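Local coordinates for proteasome accessory factor B/C (PafBC) (Paenarthrobacter aurescens, PDB 6SJ9), which regulates transcription in the bacterial DNA damage response, probably by binding DNA through its winged helix-turn-helix domains, at residues Phe425-Met439 / Leu465-Val479. Numbering follows the deposited sequence.
Sequences FSEEEAAALLTGLAM and LTGAAGEAARLAGSV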
loop_
_atom_site.group_PDB
_atom_site.type_symbol
_atom_site.label_atom_id
_atom_site.label_comp_id
_atom_site.label_asym_id
_atom_site.label_seq_id
_atom_site.Cartn_x
_atom_site.Cartn_y
_atom_site.Cartn_z
ATOM N N PHE A 425 -2.619 -12.842 11.748
ATOM C CA PHE A 425 -1.404 -12.130 11.409
ATOM C C PHE A 425 -0.262 -12.768 12.168
ATOM O O PHE A 425 -0.385 -13.039 13.359
ATOM C CB PHE A 425 -1.483 -10.642 11.763
ATOM C CG PHE A 425 -2.505 -9.870 10.967
ATOM C CD1 PHE A 425 -2.215 -9.400 9.694
ATOM C CD2 PHE A 425 -3.745 -9.606 11.494
ATOM C CE1 PHE A 425 -3.168 -8.659 8.946
ATOM C CE2 PHE A 425 -4.697 -8.874 10.774
ATOM C CZ PHE A 425 -4.409 -8.397 9.510
ATOM N N SER A 426 0.864 -12.952 11.500
ATOM C CA SER A 426 2.079 -13.259 12.235
ATOM C C SER A 426 2.567 -12.010 12.991
ATOM O O SER A 426 2.112 -10.869 12.762
ATOM C CB SER A 426 3.168 -13.717 11.269
ATOM O OG SER A 426 3.439 -12.675 10.302
ATOM N N GLU A 427 3.554 -12.230 13.861
ATOM C CA GLU A 427 4.165 -11.128 14.577
ATOM C C GLU A 427 4.695 -10.078 13.604
ATOM O O GLU A 427 4.430 -8.881 13.765
ATOM C CB GLU A 427 5.267 -11.655 15.497
ATOM C CG GLU A 427 5.937 -10.545 16.309
ATOM C CD GLU A 427 6.940 -11.058 17.327
ATOM O OE1 GLU A 427 6.984 -12.263 17.577
ATOM O OE2 GLU A 427 7.694 -10.253 17.886
ATOM N N GLU A 428 5.369 -10.523 12.537
ATOM C CA GLU A 428 6.007 -9.610 11.590
ATOM C C GLU A 428 4.984 -8.807 10.799
ATOM O O GLU A 428 5.168 -7.605 10.588
ATOM C CB GLU A 428 6.918 -10.402 10.650
ATOM C CG GLU A 428 8.186 -11.014 11.332
ATOM C CD GLU A 428 7.925 -12.245 12.267
ATOM O OE1 GLU A 428 6.804 -12.824 12.277
ATOM O OE2 GLU A 428 8.880 -12.624 13.007
ATOM N N GLU A 429 3.931 -9.469 10.319
ATOM C CA GLU A 429 2.855 -8.788 9.591
ATOM C C GLU A 429 2.117 -7.768 10.462
ATOM O O GLU A 429 1.789 -6.676 9.994
ATOM C CB GLU A 429 1.847 -9.820 9.051
ATOM C CG GLU A 429 2.425 -10.725 7.935
ATOM C CD GLU A 429 1.639 -12.053 7.744
ATOM O OE1 GLU A 429 0.738 -12.403 8.570
ATOM O OE2 GLU A 429 1.912 -12.713 6.717
ATOM N N ALA A 430 1.827 -8.126 11.718
ATOM C CA ALA A 430 1.174 -7.193 12.635
ATOM C C ALA A 430 2.073 -5.990 12.924
ATOM O O ALA A 430 1.604 -4.850 12.919
ATOM C CB ALA A 430 0.804 -7.903 13.941
ATOM N N ALA A 431 3.373 -6.229 13.154
ATOM C CA ALA A 431 4.286 -5.128 13.421
ATOM C C ALA A 431 4.380 -4.206 12.220
ATOM O O ALA A 431 4.374 -2.975 12.375
ATOM C CB ALA A 431 5.696 -5.631 13.786
ATOM N N ALA A 432 4.478 -4.775 11.017
ATOM C CA ALA A 432 4.571 -3.931 9.815
ATOM C C ALA A 432 3.358 -3.029 9.704
ATOM O O ALA A 432 3.473 -1.818 9.470
ATOM C CB ALA A 432 4.697 -4.800 8.555
ATOM N N LEU A 433 2.171 -3.617 9.891
ATOM C CA LEU A 433 0.933 -2.868 9.793
ATOM C C LEU A 433 0.827 -1.803 10.895
ATOM O O LEU A 433 0.328 -0.696 10.640
ATOM C CB LEU A 433 -0.249 -3.846 9.842
ATOM C CG LEU A 433 -0.426 -4.748 8.605
ATOM C CD1 LEU A 433 -1.369 -5.846 8.952
ATOM C CD2 LEU A 433 -0.971 -3.940 7.485
ATOM N N LEU A 434 1.288 -2.116 12.115
ATOM C CA LEU A 434 1.279 -1.136 13.200
ATOM C C LEU A 434 2.126 0.065 12.867
ATOM O O LEU A 434 1.870 1.165 13.349
ATOM C CB LEU A 434 1.804 -1.732 14.500
ATOM C CG LEU A 434 0.722 -2.519 15.203
ATOM C CD1 LEU A 434 1.310 -3.392 16.305
ATOM C CD2 LEU A 434 -0.300 -1.488 15.767
ATOM N N THR A 435 3.180 -0.135 12.104
ATOM C CA THR A 435 3.964 1.015 11.705
ATOM C C THR A 435 3.151 1.946 10.824
ATOM O O THR A 435 3.195 3.170 11.001
ATOM C CB THR A 435 5.228 0.553 11.010
ATOM O OG1 THR A 435 5.949 -0.234 11.965
ATOM C CG2 THR A 435 6.076 1.784 10.629
ATOM N N GLY A 436 2.399 1.386 9.867
ATOM C CA GLY A 436 1.547 2.225 9.024
ATOM C C GLY A 436 0.434 2.861 9.842
ATOM O O GLY A 436 0.098 4.037 9.643
ATOM N N LEU A 437 -0.113 2.107 10.812
ATOM C CA LEU A 437 -1.152 2.668 11.648
ATOM C C LEU A 437 -0.604 3.779 12.535
ATOM O O LEU A 437 -1.317 4.745 12.821
ATOM C CB LEU A 437 -1.802 1.568 12.512
ATOM C CG LEU A 437 -2.621 0.539 11.702
ATOM C CD1 LEU A 437 -2.930 -0.658 12.577
ATOM C CD2 LEU A 437 -3.948 1.156 11.211
ATOM N N ALA A 438 0.641 3.664 13.004
ATOM C CA ALA A 438 1.145 4.724 13.872
ATOM C C ALA A 438 1.395 6.014 13.092
ATOM O O ALA A 438 1.208 7.116 13.631
ATOM C CB ALA A 438 2.379 4.250 14.643
HETATM N N MSE A 439 1.801 5.910 11.834
HETATM C CA MSE A 439 1.912 7.119 11.017
HETATM C C MSE A 439 0.500 7.726 10.822
HETATM O O MSE A 439 0.306 8.937 10.983
HETATM C CB MSE A 439 2.556 6.796 9.687
HETATM C CG MSE A 439 4.037 6.428 9.738
HETATM SE SE MSE A 439 5.112 7.968 10.420
HETATM C CE MSE A 439 5.647 8.832 8.787
ATOM N N LEU A 465 -4.458 -4.978 16.369
ATOM C CA LEU A 465 -3.188 -5.407 15.792
ATOM C C LEU A 465 -2.075 -5.404 16.831
ATOM O O LEU A 465 -1.109 -6.162 16.688
ATOM C CB LEU A 465 -2.788 -4.531 14.613
ATOM C CG LEU A 465 -3.291 -4.947 13.229
ATOM C CD1 LEU A 465 -2.460 -6.096 12.739
ATOM C CD2 LEU A 465 -4.716 -5.405 13.343
ATOM N N THR A 466 -2.184 -4.546 17.862
ATOM C CA THR A 466 -1.220 -4.567 18.958
ATOM C C THR A 466 -1.233 -5.923 19.662
ATOM O O THR A 466 -0.178 -6.463 20.007
ATOM C CB THR A 466 -1.536 -3.458 19.967
ATOM O OG1 THR A 466 -1.359 -2.170 19.364
ATOM C CG2 THR A 466 -0.634 -3.538 21.223
ATOM N N GLY A 467 -2.417 -6.491 19.867
ATOM C CA GLY A 467 -2.506 -7.808 20.463
ATOM C C GLY A 467 -1.898 -8.871 19.574
ATOM O O GLY A 467 -1.376 -9.868 20.068
ATOM N N ALA A 468 -1.908 -8.647 18.254
ATOM C CA ALA A 468 -1.337 -9.619 17.347
ATOM C C ALA A 468 0.168 -9.473 17.227
ATOM O O ALA A 468 0.848 -10.452 16.934
ATOM C CB ALA A 468 -2.023 -9.487 15.985
ATOM N N ALA A 469 0.709 -8.309 17.529
ATOM C CA ALA A 469 2.146 -8.163 17.502
ATOM C C ALA A 469 2.793 -8.540 18.818
ATOM O O ALA A 469 3.988 -8.820 18.830
ATOM C CB ALA A 469 2.561 -6.738 17.146
ATOM N N GLY A 470 2.044 -8.518 19.920
ATOM C CA GLY A 470 2.653 -8.644 21.244
ATOM C C GLY A 470 3.642 -7.521 21.550
ATOM O O GLY A 470 3.561 -6.404 21.026
ATOM N N GLU A 471 4.655 -7.850 22.357
ATOM C CA GLU A 471 5.587 -6.825 22.846
ATOM C C GLU A 471 6.291 -6.083 21.705
ATOM O O GLU A 471 6.683 -4.929 21.889
ATOM C CB GLU A 471 6.607 -7.494 23.797
ATOM C CG GLU A 471 7.621 -6.581 24.538
ATOM C CD GLU A 471 7.021 -5.477 25.413
ATOM O OE1 GLU A 471 5.836 -5.547 25.816
ATOM O OE2 GLU A 471 7.770 -4.515 25.691
ATOM N N ALA A 472 6.419 -6.696 20.524
ATOM C CA ALA A 472 6.950 -6.010 19.353
ATOM C C ALA A 472 6.124 -4.772 18.980
ATOM O O ALA A 472 6.633 -3.882 18.295
ATOM C CB ALA A 472 6.991 -6.967 18.166
ATOM N N ALA A 473 4.870 -4.696 19.424
ATOM C CA ALA A 473 4.055 -3.515 19.170
ATOM C C ALA A 473 4.649 -2.269 19.809
ATOM O O ALA A 473 4.388 -1.152 19.352
ATOM C CB ALA A 473 2.637 -3.721 19.714
ATOM N N ARG A 474 5.368 -2.419 20.914
ATOM C CA ARG A 474 5.827 -1.224 21.627
ATOM C C ARG A 474 6.756 -0.398 20.752
ATOM O O ARG A 474 6.616 0.825 20.667
ATOM C CB ARG A 474 6.496 -1.597 22.952
ATOM C CG ARG A 474 6.431 -0.415 23.941
ATOM C CD ARG A 474 6.995 -0.754 25.330
ATOM N NE ARG A 474 6.451 -1.992 25.882
ATOM C CZ ARG A 474 5.336 -2.074 26.606
ATOM N NH1 ARG A 474 4.626 -0.987 26.888
ATOM N NH2 ARG A 474 4.931 -3.255 27.053
ATOM N N LEU A 475 7.724 -1.031 20.096
ATOM C CA LEU A 475 8.561 -0.273 19.159
ATOM C C LEU A 475 7.799 0.059 17.883
ATOM O O LEU A 475 7.876 1.186 17.367
ATOM C CB LEU A 475 9.834 -1.030 18.811
ATOM C CG LEU A 475 10.741 -1.168 20.033
ATOM C CD1 LEU A 475 12.050 -1.814 19.638
ATOM C CD2 LEU A 475 10.967 0.202 20.650
ATOM N N ALA A 476 7.091 -0.932 17.327
ATOM C CA ALA A 476 6.496 -0.767 16.009
ATOM C C ALA A 476 5.318 0.212 16.034
ATOM O O ALA A 476 5.100 0.923 15.060
ATOM C CB ALA A 476 6.092 -2.143 15.453
ATOM N N GLY A 477 4.531 0.246 17.124
ATOM C CA GLY A 477 3.342 1.088 17.201
ATOM C C GLY A 477 3.648 2.531 17.548
ATOM O O GLY A 477 2.731 3.339 17.711
ATOM N N SER A 478 4.927 2.877 17.674
ATOM C CA SER A 478 5.356 4.221 18.026
ATOM C C SER A 478 6.127 4.878 16.882
ATOM O O SER A 478 6.929 4.239 16.199
ATOM C CB SER A 478 6.252 4.153 19.277
ATOM O OG SER A 478 6.794 5.409 19.609
ATOM N N VAL A 479 5.963 6.186 16.753
ATOM C CA VAL A 479 6.769 6.983 15.833
ATOM C C VAL A 479 7.781 7.831 16.598
ATOM O O VAL A 479 8.413 8.716 16.017
ATOM C CB VAL A 479 5.892 7.845 14.903
ATOM C CG1 VAL A 479 4.973 6.967 14.090
ATOM C CG2 VAL A 479 5.073 8.790 15.764
#
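L434 and L465 touch, and each is a knob in a hole of the opposite segment. L434 enters a hole formed by T466, A469, A473 and A476: its CD1 tip wedges between two methyls, 3.7 Å from A469 CB and equally close to A473 CB, while its CD2 branch passes T466 OG1, a hydroxyl bonded to T462 O. L465 fills the hole of A430, L433, L434 and L437. Its CD1 also lies over one face of the F425 ring, a CH-pi contact 4.1 Å from the ring centroid and displaced toward the rim; CG of F425 stands anti to the carbonyl carbon, which turns the ring's face to that methyl.

Alanines let the backbones close in. A430 CB sits 3.8 Å from A468 CB and as far from A469 CB, and A431 CB faces A476 CB at 3.9 Å. Beyond G477, V479 CG1 touches both A438 CB and the selenium of M439.

Across the segments, T435 CA makes a CH...O contact with A476 O (3.5 Å), and the chain of E427, extended from a CG anti to its backbone N (chi1 -179°), lays its carboxylate beside A472 CB. Other polar bonds stay within 425-439: the T435 hydroxyl turns back to A431 O, and S426 and E429 close a capping box at the helix start.

Helix 465-469 crosses 427-439 at 139°, roughly antiparallel; after the type II' turn A469-A472, with G470 at positive phi, helix 472-476 returns at 32°. Helix 95-118 covers another side of helix 427-439 through L433 and L437. The arrangement is a helical hairpin packing both its short helices against helix 427-439, knobs into holes.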